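Local coordinates for protein KauB (Pseudomonas aeruginosa PAO1, PDB 6B4R) that probably oxidises a broad range of aldehydes, aminoaldehydes among them, to the corresponding acids using NAD(P)+, as a member of the aldehyde dehydrogenase family, at residues 93-98 / 123-128. Sequence-based numbering, arbitrary orientation.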
# COMPACT_ATOMS: atom_id res chain seq x y z
N LEU A 93 -13.97 26.21 -10.83
CA LEU A 93 -14.55 27.50 -10.49
C LEU A 93 -13.49 28.48 -9.96
O LEU A 93 -13.57 29.68 -10.20
CB LEU A 93 -15.70 27.35 -9.49
CG LEU A 93 -17.03 26.88 -10.08
CD1 LEU A 93 -18.10 26.79 -9.00
CD2 LEU A 93 -17.48 27.80 -11.20
N LEU A 94 -12.51 27.95 -9.24
CA LEU A 94 -11.39 28.77 -8.77
C LEU A 94 -10.60 29.31 -9.95
O LEU A 94 -10.13 30.45 -9.93
CB LEU A 94 -10.47 27.96 -7.86
CG LEU A 94 -10.70 28.07 -6.35
CD1 LEU A 94 -12.11 27.66 -5.97
CD2 LEU A 94 -9.67 27.25 -5.59
N LEU A 95 -10.46 28.49 -10.98
CA LEU A 95 -9.75 28.88 -12.19
C LEU A 95 -10.55 29.88 -13.01
O LEU A 95 -9.99 30.77 -13.65
CB LEU A 95 -9.40 27.65 -13.04
CG LEU A 95 -8.28 26.76 -12.50
CD1 LEU A 95 -8.00 25.62 -13.46
CD2 LEU A 95 -7.03 27.58 -12.25
N GLU A 96 -11.88 29.74 -13.00
CA GLU A 96 -12.74 30.65 -13.75
C GLU A 96 -12.83 32.01 -13.07
O GLU A 96 -13.28 32.99 -13.68
CB GLU A 96 -14.14 30.06 -13.95
CG GLU A 96 -14.16 28.81 -14.81
CD GLU A 96 -15.43 28.68 -15.64
OE1 GLU A 96 -15.46 29.22 -16.76
OE2 GLU A 96 -16.39 28.05 -15.16
N ASN A 97 -12.40 32.07 -11.81
CA ASN A 97 -12.40 33.32 -11.06
C ASN A 97 -11.00 33.64 -10.55
O ASN A 97 -10.83 34.28 -9.51
CB ASN A 97 -13.38 33.24 -9.89
CG ASN A 97 -14.82 33.14 -10.34
OD1 ASN A 97 -15.49 34.16 -10.57
ND2 ASN A 97 -15.32 31.92 -10.49
N ALA A 98 -10.00 33.18 -11.30
CA ALA A 98 -8.61 33.29 -10.90
C ALA A 98 -8.14 34.73 -10.73
O ALA A 98 -7.43 35.05 -9.79
CB ALA A 98 -7.71 32.55 -11.88
N SER A 123 -1.99 26.85 -7.91
CA SER A 123 -1.64 25.75 -7.01
C SER A 123 -2.83 25.34 -6.15
O SER A 123 -3.02 24.15 -5.89
CB SER A 123 -0.46 26.13 -6.11
OG SER A 123 0.68 26.46 -6.87
N ALA A 124 -3.61 26.32 -5.71
CA ALA A 124 -4.77 26.05 -4.86
C ALA A 124 -5.82 25.26 -5.62
O ALA A 124 -6.41 24.33 -5.08
CB ALA A 124 -5.35 27.36 -4.33
N ALA A 125 -6.05 25.64 -6.87
CA ALA A 125 -6.97 24.90 -7.73
C ALA A 125 -6.47 23.48 -7.98
O ALA A 125 -7.25 22.52 -7.92
CB ALA A 125 -7.17 25.64 -9.05
N ASN A 126 -5.18 23.34 -8.24
CA ASN A 126 -4.59 22.03 -8.47
C ASN A 126 -4.62 21.15 -7.22
O ASN A 126 -4.75 19.93 -7.31
CB ASN A 126 -3.16 22.16 -9.00
CG ASN A 126 -2.49 20.82 -9.20
OD1 ASN A 126 -2.82 20.07 -10.12
ND2 ASN A 126 -1.52 20.51 -8.34
N SER A 127 -4.49 21.78 -6.06
CA SER A 127 -4.54 21.06 -4.79
C SER A 127 -5.92 20.46 -4.54
O SER A 127 -6.03 19.34 -4.04
CB SER A 127 -4.15 21.99 -3.63
OG SER A 127 -4.24 21.30 -2.40
N LEU A 128 -6.96 21.22 -4.86
CA LEU A 128 -8.33 20.72 -4.75
C LEU A 128 -8.57 19.62 -5.78
O LEU A 128 -9.14 18.58 -5.46
CB LEU A 128 -9.34 21.85 -4.96
CG LEU A 128 -9.40 22.97 -3.91
CD1 LEU A 128 -10.54 23.93 -4.25
CD2 LEU A 128 -9.59 22.39 -2.52
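Leu93 O, in the turn whose Leu94 and Leu95 press on Ala125, takes two N-H groups of Asn97: Asn97 ND2 at 2.9 Å and, weakly, the backbone Asn97 N at 3.1 Å. The hydrogen bond from ND2 is nearly straight, 171° at the hydrogen, and the oxygen lies close to the plane of the Asn97 amide. Asn97 thus folds back on the last turn of helix 80-96, just where that helix gives way to helix 98-109. Between the segments 93-98 and 123-128 no hydrogen bond forms, and the contact is an example of helices held together by aliphatic contacts. Leu94 carries the larger share: its CB faces Ala125 CB at 4.2 Å, while its CD2 reaches on to Leu128 CD1 at 3.7 Å, the two leucine side chains crossing at about a right angle. Leu95, an exposed residue, has its CG anti to the carbonyl carbon (chi1 -73°), which brings the branch round to Ala125, with Leu95 CD2 3.7 Å from Ala125 CB. The methyl of Ala125 meets both leucines, and its small size is consistent with the close approach of the backbones, the CA atoms of Leu94 and Ala125 being 6.0 Å apart. This is helix-on-helix packing within the aldehyde dehydrogenase fold, joining helix 80-96 to helix 113-133 through a connection that is itself mostly helical. Other flanks of helix 113-133 meet helix 170-183, where Ala124 and Leu128 rest on Cys175 and Ser127 on Trp176, a residue of the pocket that holds the bound polyether. From segment 93-98, Leu93 and Asn97 touch helix 198-210, Asn97 through Arg202 and Leu206.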